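BB_2cx5_001 (Thermus thermophilus, PDB 3RI0) is a computationally designed scaffold, built on an aminoacyl-tRNA editing domain fold, probably meant to present a grafted linear HIV epitope to antibodies. Local coordinates at residues V40-V48 against L119-A128; A52-F62 against A75-L86. The protein carries 6 engineered substitutions. One frame throughout, in Å; residues are numbered along the deposited sequence.

Counted from the N terminus, residues 40-48 leave helix 33-39 and enter strand 47-54. In interaction 1 they meet residues 119-128, where strand 125-128 runs parallel to strand 47-54, and so close a loop of 70 residues. Interaction 2 falls within that loop. It uses the far end of strand 47-54, the turn and the first half of strand 59-65, and joins them to helix 72-79 and strand 84-85, closing a loop of only 12 residues. The two contacts lie on opposite sides of the chain's centre, about 24 Å apart between centres. Strand 47-54 takes part in both, so both contacts reach the same mixed sheet.

Interaction 1 (V40-V48 against L119-A128); sequences VGAEVGQIV and LLGYPEVWAA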
loop_
_atom_site.group_PDB
_atom_site.type_symbol
_atom_site.label_atom_id
_atom_site.label_comp_id
_atom_site.label_asym_id
_atom_site.label_seq_id
_atom_site.Cartn_x
_atom_site.Cartn_y
_atom_site.Cartn_z
ATOM N N VAL A 40 13.872 9.675 -2.512
ATOM C CA VAL A 40 13.288 9.951 -3.822
ATOM C C VAL A 40 12.769 11.384 -3.939
ATOM O O VAL A 40 12.132 11.752 -4.926
ATOM C CB VAL A 40 12.137 8.951 -4.136
ATOM C CG1 VAL A 40 12.667 7.523 -4.089
ATOM C CG2 VAL A 40 11.006 9.106 -3.139
ATOM N N GLY A 41 13.037 12.188 -2.916
ATOM C CA GLY A 41 12.625 13.580 -2.932
ATOM C C GLY A 41 11.146 13.860 -2.765
ATOM O O GLY A 41 10.670 14.884 -3.242
ATOM N N ALA A 42 10.413 12.973 -2.096
ATOM C CA ALA A 42 8.979 13.187 -1.893
ATOM C C ALA A 42 8.694 13.545 -0.439
ATOM O O ALA A 42 9.578 13.449 0.414
ATOM C CB ALA A 42 8.206 11.923 -2.270
ATOM N N GLU A 43 7.468 13.986 -0.162
ATOM C CA GLU A 43 7.062 14.296 1.209
ATOM C C GLU A 43 6.581 12.976 1.781
ATOM O O GLU A 43 6.159 12.090 1.031
ATOM C CB GLU A 43 5.886 15.258 1.248
ATOM C CG GLU A 43 6.193 16.690 0.916
ATOM C CD GLU A 43 4.926 17.523 0.852
ATOM O OE1 GLU A 43 4.916 18.529 0.110
ATOM O OE2 GLU A 43 3.940 17.167 1.545
ATOM N N VAL A 44 6.618 12.842 3.100
ATOM C CA VAL A 44 6.172 11.609 3.715
ATOM C C VAL A 44 4.691 11.335 3.433
ATOM O O VAL A 44 4.262 10.189 3.392
ATOM C CB VAL A 44 6.401 11.624 5.233
ATOM C CG1 VAL A 44 5.346 12.475 5.916
ATOM C CG2 VAL A 44 6.376 10.193 5.754
ATOM N N GLY A 45 3.913 12.388 3.223
ATOM C CA GLY A 45 2.502 12.191 2.937
ATOM C C GLY A 45 2.253 11.513 1.600
ATOM O O GLY A 45 1.146 11.029 1.334
ATOM N N GLN A 46 3.280 11.479 0.757
ATOM C CA GLN A 46 3.170 10.860 -0.555
ATOM C C GLN A 46 3.411 9.358 -0.510
ATOM O O GLN A 46 3.092 8.650 -1.460
ATOM C CB GLN A 46 4.145 11.510 -1.545
ATOM C CG GLN A 46 3.722 12.907 -1.991
ATOM C CD GLN A 46 4.768 13.575 -2.874
ATOM O OE1 GLN A 46 5.844 13.962 -2.398
ATOM N NE2 GLN A 46 4.464 13.706 -4.166
ATOM N N ILE A 47 3.979 8.869 0.585
ATOM C CA ILE A 47 4.220 7.441 0.716
ATOM C C ILE A 47 2.896 6.741 1.004
ATOM O O ILE A 47 2.108 7.200 1.836
ATOM C CB ILE A 47 5.202 7.121 1.864
ATOM C CG1 ILE A 47 6.556 7.793 1.607
ATOM C CG2 ILE A 47 5.369 5.596 1.994
ATOM C CD1 ILE A 47 7.258 7.324 0.363
ATOM N N VAL A 48 2.663 5.631 0.316
ATOM C CA VAL A 48 1.445 4.870 0.486
ATOM C C VAL A 48 1.687 3.623 1.323
ATOM O O VAL A 48 2.494 2.768 0.953
ATOM C CB VAL A 48 0.885 4.412 -0.872
ATOM C CG1 VAL A 48 -0.496 3.780 -0.676
ATOM C CG2 VAL A 48 0.821 5.599 -1.845
ATOM N N LEU A 119 -4.396 11.099 -0.302
ATOM C CA LEU A 119 -3.448 10.673 -1.332
ATOM C C LEU A 119 -3.764 11.316 -2.685
ATOM O O LEU A 119 -2.861 11.546 -3.488
ATOM C CB LEU A 119 -3.448 9.146 -1.464
ATOM C CG LEU A 119 -2.758 8.374 -0.333
ATOM C CD1 LEU A 119 -2.962 6.876 -0.518
ATOM C CD2 LEU A 119 -1.270 8.709 -0.328
ATOM N N LEU A 120 -5.037 11.619 -2.928
ATOM C CA LEU A 120 -5.435 12.244 -4.192
ATOM C C LEU A 120 -4.885 13.670 -4.224
ATOM O O LEU A 120 -4.911 14.343 -5.253
ATOM C CB LEU A 120 -6.962 12.286 -4.319
ATOM C CG LEU A 120 -7.767 10.997 -4.120
ATOM C CD1 LEU A 120 -9.241 11.293 -4.299
ATOM C CD2 LEU A 120 -7.324 9.942 -5.104
ATOM N N GLY A 121 -4.361 14.108 -3.081
ATOM C CA GLY A 121 -3.818 15.449 -2.964
ATOM C C GLY A 121 -2.483 15.708 -3.642
ATOM O O GLY A 121 -1.992 16.838 -3.615
ATOM N N TYR A 122 -1.881 14.694 -4.252
ATOM C CA TYR A 122 -0.600 14.905 -4.913
ATOM C C TYR A 122 -0.615 14.530 -6.384
ATOM O O TYR A 122 -1.516 13.834 -6.849
ATOM C CB TYR A 122 0.495 14.099 -4.219
ATOM C CG TYR A 122 0.598 14.307 -2.727
ATOM C CD1 TYR A 122 -0.117 13.503 -1.843
ATOM C CD2 TYR A 122 1.435 15.285 -2.197
ATOM C CE1 TYR A 122 0.006 13.660 -0.467
ATOM C CE2 TYR A 122 1.567 15.455 -0.824
ATOM C CZ TYR A 122 0.848 14.631 0.036
ATOM O OH TYR A 122 1.004 14.744 1.397
ATOM N N PRO A 123 0.389 15.010 -7.140
ATOM C CA PRO A 123 0.510 14.720 -8.571
ATOM C C PRO A 123 0.987 13.281 -8.766
ATOM O O PRO A 123 0.811 12.683 -9.826
ATOM C CB PRO A 123 1.523 15.762 -9.050
ATOM C CG PRO A 123 2.359 16.004 -7.840
ATOM C CD PRO A 123 1.327 16.076 -6.746
ATOM N N GLU A 124 1.606 12.731 -7.728
ATOM C CA GLU A 124 2.075 11.352 -7.764
ATOM C C GLU A 124 2.423 10.891 -6.357
ATOM O O GLU A 124 2.738 11.709 -5.497
ATOM C CB GLU A 124 3.297 11.196 -8.672
ATOM C CG GLU A 124 4.609 11.253 -7.928
ATOM C CD GLU A 124 5.369 12.515 -8.194
ATOM O OE1 GLU A 124 5.879 12.667 -9.328
ATOM O OE2 GLU A 124 5.454 13.359 -7.278
ATOM N N VAL A 125 2.365 9.580 -6.134
ATOM C CA VAL A 125 2.664 8.996 -4.828
ATOM C C VAL A 125 3.609 7.806 -5.005
ATOM O O VAL A 125 3.778 7.296 -6.120
ATOM C CB VAL A 125 1.364 8.516 -4.116
ATOM C CG1 VAL A 125 0.521 9.709 -3.685
ATOM C CG2 VAL A 125 0.555 7.642 -5.047
ATOM N N TRP A 126 4.227 7.376 -3.907
ATOM C CA TRP A 126 5.151 6.244 -3.927
ATOM C C TRP A 126 4.658 5.109 -3.029
ATOM O O TRP A 126 4.474 5.292 -1.816
ATOM C CB TRP A 126 6.542 6.688 -3.478
ATOM C CG TRP A 126 7.169 7.711 -4.378
ATOM C CD1 TRP A 126 6.943 9.062 -4.382
ATOM C CD2 TRP A 126 8.098 7.461 -5.434
ATOM N NE1 TRP A 126 7.675 9.664 -5.375
ATOM C CE2 TRP A 126 8.394 8.704 -6.039
ATOM C CE3 TRP A 126 8.708 6.303 -5.936
ATOM C CZ2 TRP A 126 9.282 8.823 -7.117
ATOM C CZ3 TRP A 126 9.588 6.417 -7.004
ATOM C CH2 TRP A 126 9.866 7.672 -7.586
ATOM N N ALA A 127 4.462 3.937 -3.628
ATOM C CA ALA A 127 3.991 2.760 -2.910
ATOM C C ALA A 127 5.132 1.787 -2.681
ATOM O O ALA A 127 6.144 1.830 -3.378
ATOM C CB ALA A 127 2.880 2.070 -3.705
ATOM N N ALA A 128 4.952 0.892 -1.717
ATOM C CA ALA A 128 5.975 -0.091 -1.375
ATOM C C ALA A 128 6.200 -1.141 -2.477
ATOM O O ALA A 128 5.263 -1.576 -3.142
ATOM C CB ALA A 128 5.608 -0.771 -0.066
HETATM O O HOH W 1 2.475 0.138 -0.224
#
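The side-chain amide of Gln-46 is held at both ends. Its NE2 donates to Glu-124 O at 3.0 Å, with an angle of 140° at the hydrogen, and makes a weak second bond to Glu-124 OE2. Its OE1 accepts from Glu-43 N at 2.8 Å, in the carbonyl plane. The OE1 and NE2 bonds together probably fix the rotation of the amide. The chain beyond CG is extended (chi2 175°), which carries the amide out to Glu-124 while CG stays over one face of the Tyr-122 ring, 3.5 Å from its centroid. This is a CH-pi contact, offset toward the rim. Glu-43 OE2 comes to the edge of the same ring, in its plane. The Tyr-122 hydroxyl also has a weak hydrogen bond with Lys-67.

Beyond Gln-46 the segments become neighbouring parallel strands of the mixed sheet. Trp-126 N donates to Gln-46 O and Val-48 N to Trp-126 O, at 3.0 and 2.8 Å, so Trp-126 is bonded on both sides of Ile-47. Water 1 bridges Val-48 O and Ala-128 N. On one face of the sheet, Ile-47 CD1 lies 4.0 Å from Trp-126 CB. Val-40 CG2 sits over the centre of the indole five-membered ring, 3.9 Å from its centroid. On the other face, Val-48 CG2 packs on Val-125 CB at 3.7 Å, and its CG1 meets Leu-119 CD1.

Interaction 2 (A52-F62 against A75-L86); sequences AYGGSKGAYLF and AARLVGTDLLEL. Engineered in segment 52-62: Ala-52 (natural residue Val), Tyr-53 (natural residue Phe), Gly-54 (natural residue Val), Ser-56 (natural residue Glu). Engineered in segment 75-86: Ala-76 (natural residue Thr).
This contact joins a beta hairpin to the helix and the returning chain that follow it. The hairpin is formed by the ends of strands 47-54 and 59-65. Along one edge, short strand 84-85 runs antiparallel to strand 47-54. Gly-54, an engineered residue, and Leu-84 form a hydrogen-bonded pair: Gly-54 N donates to Leu-84 O at 3.1 Å, and Leu-84 N to Gly-54 O at 2.9 Å. Water 2 extends the pairing by linking O of the engineered Ala-52 to Leu-86 N. Leu-86 lays CG against Gly-54 N, at 3.6 Å, and CD1 against the carbonyl carbon of Tyr-53, also engineered. Val-91 and Leu-94 of helix 88-95 also touch Leu-86. The edge of the Tyr-53 ring faces Leu-84 O.

Helix 72-79 and the chain after it pack against the hairpin while strand 84-85 extends the mixed sheet of the editing-domain fold. Val-79 and Tyr-60 approach from opposite directions, though the modelled closeness of the two side chains is doubtful. Leu-83 gives one methyl to each of two aromatic rings: CD2 reaches Tyr-60 CE1 at 3.8 Å and CD1 reaches Phe-62 CZ at 4.0 Å. Phe-62 CE2 also meets Ala-75 CB, at 3.7 Å, and its ring meets that of Tyr-114. The Tyr-60 hydroxyl is buried here and has no polar partner in the model.

Beside the hairpin turn, a chi1 of -160° turns Thr-81 OG1 away from the backbone N of its residue, toward OG of the engineered Ser-56, in a weak bond at 3.4 Å. Water 3 accepts from Ser-56 N; its link to Asp-82 O is doubtful. Lys-57 runs alongside Thr-81 in the opposite direction, with CE 3.9 Å from Thr-81 CB.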
loop_
_atom_site.group_PDB
_atom_site.type_symbol
_atom_site.label_atom_id
_atom_site.label_comp_id
_atom_site.label_asym_id
_atom_site.label_seq_id
_atom_site.Cartn_x
_atom_site.Cartn_y
_atom_site.Cartn_z
ATOM N N ALA A 52 -3.378 -4.148 5.810
ATOM C CA ALA A 52 -4.373 -5.208 5.703
ATOM C C ALA A 52 -4.985 -5.584 7.061
ATOM O O ALA A 52 -4.261 -5.780 8.039
ATOM C CB ALA A 52 -3.749 -6.424 5.064
ATOM N N TYR A 53 -6.313 -5.684 7.111
ATOM C CA TYR A 53 -7.029 -6.035 8.338
ATOM C C TYR A 53 -8.024 -7.157 8.098
ATOM O O TYR A 53 -8.453 -7.392 6.974
ATOM C CB TYR A 53 -7.765 -4.819 8.889
ATOM C CG TYR A 53 -6.852 -3.817 9.547
ATOM C CD1 TYR A 53 -6.583 -3.881 10.915
ATOM C CD2 TYR A 53 -6.217 -2.830 8.795
ATOM C CE1 TYR A 53 -5.695 -2.985 11.519
ATOM C CE2 TYR A 53 -5.329 -1.935 9.385
ATOM C CZ TYR A 53 -5.076 -2.019 10.748
ATOM O OH TYR A 53 -4.209 -1.133 11.341
ATOM N N GLY A 54 -8.389 -7.857 9.163
ATOM C CA GLY A 54 -9.330 -8.951 9.024
ATOM C C GLY A 54 -10.672 -8.702 9.678
ATOM O O GLY A 54 -10.781 -7.934 10.635
ATOM N N GLY A 55 -11.702 -9.359 9.156
ATOM C CA GLY A 55 -13.043 -9.222 9.698
ATOM C C GLY A 55 -13.759 -10.550 9.560
ATOM O O GLY A 55 -13.283 -11.434 8.842
ATOM N N SER A 56 -14.892 -10.709 10.233
ATOM C CA SER A 56 -15.617 -11.969 10.130
ATOM C C SER A 56 -16.045 -12.194 8.682
ATOM O O SER A 56 -16.157 -13.334 8.228
ATOM C CB SER A 56 -16.836 -11.989 11.070
ATOM O OG SER A 56 -17.797 -11.027 10.701
ATOM N N LYS A 57 -16.273 -11.104 7.955
ATOM C CA LYS A 57 -16.657 -11.224 6.553
ATOM C C LYS A 57 -15.443 -11.788 5.811
ATOM O O LYS A 57 -15.432 -12.953 5.414
ATOM C CB LYS A 57 -17.039 -9.854 5.977
ATOM C CG LYS A 57 -18.077 -9.115 6.812
ATOM C CD LYS A 57 -18.797 -8.041 6.009
ATOM C CE LYS A 57 -19.835 -7.345 6.870
ATOM N NZ LYS A 57 -20.745 -6.480 6.072
ATOM N N GLY A 58 -14.418 -10.949 5.661
ATOM C CA GLY A 58 -13.186 -11.342 5.002
ATOM C C GLY A 58 -12.091 -10.330 5.323
ATOM O O GLY A 58 -12.180 -9.627 6.321
ATOM N N ALA A 59 -11.055 -10.258 4.492
ATOM C CA ALA A 59 -9.967 -9.304 4.715
ATOM C C ALA A 59 -10.092 -8.073 3.802
ATOM O O ALA A 59 -10.614 -8.174 2.693
ATOM C CB ALA A 59 -8.642 -9.982 4.483
ATOM N N TYR A 60 -9.626 -6.917 4.271
ATOM C CA TYR A 60 -9.692 -5.698 3.458
ATOM C C TYR A 60 -8.348 -4.973 3.391
ATOM O O TYR A 60 -7.481 -5.160 4.256
ATOM C CB TYR A 60 -10.746 -4.732 3.996
ATOM C CG TYR A 60 -12.030 -5.395 4.408
ATOM C CD1 TYR A 60 -12.126 -6.062 5.630
ATOM C CD2 TYR A 60 -13.153 -5.370 3.580
ATOM C CE1 TYR A 60 -13.301 -6.686 6.020
ATOM C CE2 TYR A 60 -14.339 -5.997 3.963
ATOM C CZ TYR A 60 -14.401 -6.651 5.188
ATOM O OH TYR A 60 -15.566 -7.267 5.577
ATOM N N LEU A 61 -8.205 -4.115 2.382
ATOM C CA LEU A 61 -6.970 -3.376 2.176
ATOM C C LEU A 61 -7.180 -1.870 2.338
ATOM O O LEU A 61 -8.120 -1.298 1.779
ATOM C CB LEU A 61 -6.429 -3.666 0.772
ATOM C CG LEU A 61 -4.924 -3.634 0.476
ATOM C CD1 LEU A 61 -4.714 -2.855 -0.797
ATOM C CD2 LEU A 61 -4.121 -3.024 1.613
ATOM N N PHE A 62 -6.298 -1.225 3.095
ATOM C CA PHE A 62 -6.392 0.215 3.293
ATOM C C PHE A 62 -5.093 0.912 2.911
ATOM O O PHE A 62 -4.037 0.629 3.458
ATOM C CB PHE A 62 -6.759 0.533 4.740
ATOM C CG PHE A 62 -8.117 0.025 5.139
ATOM C CD1 PHE A 62 -8.266 -1.258 5.658
ATOM C CD2 PHE A 62 -9.248 0.825 4.989
ATOM C CE1 PHE A 62 -9.531 -1.748 6.026
ATOM C CE2 PHE A 62 -10.523 0.349 5.350
ATOM C CZ PHE A 62 -10.658 -0.940 5.873
ATOM N N ALA A 75 -12.849 3.100 9.421
ATOM C CA ALA A 75 -12.583 1.942 8.583
ATOM C C ALA A 75 -13.640 0.864 8.797
ATOM O O ALA A 75 -14.054 0.202 7.848
ATOM C CB ALA A 75 -11.195 1.390 8.886
ATOM N N ALA A 76 -14.089 0.705 10.041
ATOM C CA ALA A 76 -15.088 -0.303 10.399
ATOM C C ALA A 76 -16.531 0.043 10.016
ATOM O O ALA A 76 -17.273 -0.822 9.556
ATOM C CB ALA A 76 -15.012 -0.600 11.899
ATOM N N ARG A 77 -16.941 1.294 10.209
ATOM C CA ARG A 77 -18.307 1.683 9.866
ATOM C C ARG A 77 -18.450 1.679 8.353
ATOM O O ARG A 77 -19.552 1.636 7.801
ATOM C CB ARG A 77 -18.627 3.078 10.408
ATOM C CG ARG A 77 -18.639 3.171 11.930
ATOM C CD ARG A 77 -19.170 4.520 12.396
ATOM N NE ARG A 77 -18.244 5.621 12.135
ATOM C CZ ARG A 77 -17.169 5.879 12.872
ATOM N NH1 ARG A 77 -16.880 5.115 13.920
ATOM N NH2 ARG A 77 -16.384 6.899 12.564
ATOM N N LEU A 78 -17.300 1.716 7.704
ATOM C CA LEU A 78 -17.192 1.740 6.258
ATOM C C LEU A 78 -17.253 0.303 5.738
ATOM O O LEU A 78 -17.880 0.005 4.726
ATOM C CB LEU A 78 -15.851 2.382 5.917
ATOM C CG LEU A 78 -15.607 3.162 4.639
ATOM C CD1 LEU A 78 -14.254 3.853 4.740
ATOM C CD2 LEU A 78 -15.652 2.235 3.470
ATOM N N VAL A 79 -16.588 -0.584 6.460
ATOM C CA VAL A 79 -16.524 -1.994 6.119
ATOM C C VAL A 79 -17.809 -2.691 6.602
ATOM O O VAL A 79 -18.317 -3.616 5.955
ATOM C CB VAL A 79 -15.239 -2.610 6.757
ATOM C CG1 VAL A 79 -15.586 -3.640 7.805
ATOM C CG2 VAL A 79 -14.366 -3.184 5.680
ATOM N N GLY A 80 -18.335 -2.228 7.733
ATOM C CA GLY A 80 -19.559 -2.798 8.274
ATOM C C GLY A 80 -19.365 -3.946 9.251
ATOM O O GLY A 80 -20.309 -4.689 9.516
ATOM N N THR A 81 -18.149 -4.108 9.769
ATOM C CA THR A 81 -17.862 -5.176 10.721
ATOM C C THR A 81 -16.630 -4.787 11.517
ATOM O O THR A 81 -15.871 -3.922 11.091
ATOM C CB THR A 81 -17.587 -6.516 10.004
ATOM O OG1 THR A 81 -17.772 -7.596 10.926
ATOM C CG2 THR A 81 -16.156 -6.554 9.465
ATOM N N ASP A 82 -16.428 -5.415 12.669
ATOM C CA ASP A 82 -15.266 -5.087 13.469
ATOM C C ASP A 82 -14.040 -5.562 12.718
ATOM O O ASP A 82 -14.083 -6.570 12.019
ATOM C CB ASP A 82 -15.322 -5.748 14.846
ATOM C CG ASP A 82 -14.868 -4.811 15.951
ATOM O OD1 ASP A 82 -14.005 -3.948 15.684
ATOM O OD2 ASP A 82 -15.367 -4.939 17.092
ATOM N N LEU A 83 -12.948 -4.824 12.844
ATOM C CA LEU A 83 -11.722 -5.187 12.168
ATOM C C LEU A 83 -10.615 -5.399 13.163
ATOM O O LEU A 83 -10.443 -4.614 14.097
ATOM C CB LEU A 83 -11.289 -4.079 11.219
ATOM C CG LEU A 83 -12.290 -3.715 10.138
ATOM C CD1 LEU A 83 -11.766 -2.547 9.345
ATOM C CD2 LEU A 83 -12.539 -4.920 9.244
ATOM N N LEU A 84 -9.864 -6.470 12.986
ATOM C CA LEU A 84 -8.749 -6.646 13.867
ATOM C C LEU A 84 -7.453 -6.907 13.157
ATOM O O LEU A 84 -7.394 -7.344 12.002
ATOM C CB LEU A 84 -9.012 -7.719 14.922
ATOM C CG LEU A 84 -9.190 -7.000 16.274
ATOM C CD1 LEU A 84 -9.437 -8.006 17.388
ATOM C CD2 LEU A 84 -7.948 -6.142 16.567
ATOM N N GLU A 85 -6.412 -6.569 13.889
ATOM C CA GLU A 85 -5.046 -6.707 13.477
ATOM C C GLU A 85 -4.773 -8.123 12.988
ATOM O O GLU A 85 -5.285 -9.088 13.549
ATOM C CB GLU A 85 -4.181 -6.372 14.678
ATOM C CG GLU A 85 -2.718 -6.289 14.403
ATOM C CD GLU A 85 -2.122 -5.102 15.096
ATOM O OE1 GLU A 85 -2.351 -4.957 16.321
ATOM O OE2 GLU A 85 -1.440 -4.304 14.419
ATOM N N LEU A 86 -3.986 -8.233 11.928
ATOM C CA LEU A 86 -3.628 -9.531 11.377
ATOM C C LEU A 86 -2.181 -9.809 11.745
ATOM O O LEU A 86 -1.332 -8.911 11.667
ATOM C CB LEU A 86 -3.774 -9.537 9.857
ATOM C CG LEU A 86 -5.197 -9.586 9.294
ATOM C CD1 LEU A 86 -5.137 -9.492 7.793
ATOM C CD2 LEU A 86 -5.894 -10.879 9.728
HETATM O O HOH W 2 -3.102 -5.915 10.457
HETATM O O HOH W 3 -15.761 -8.425 12.107
#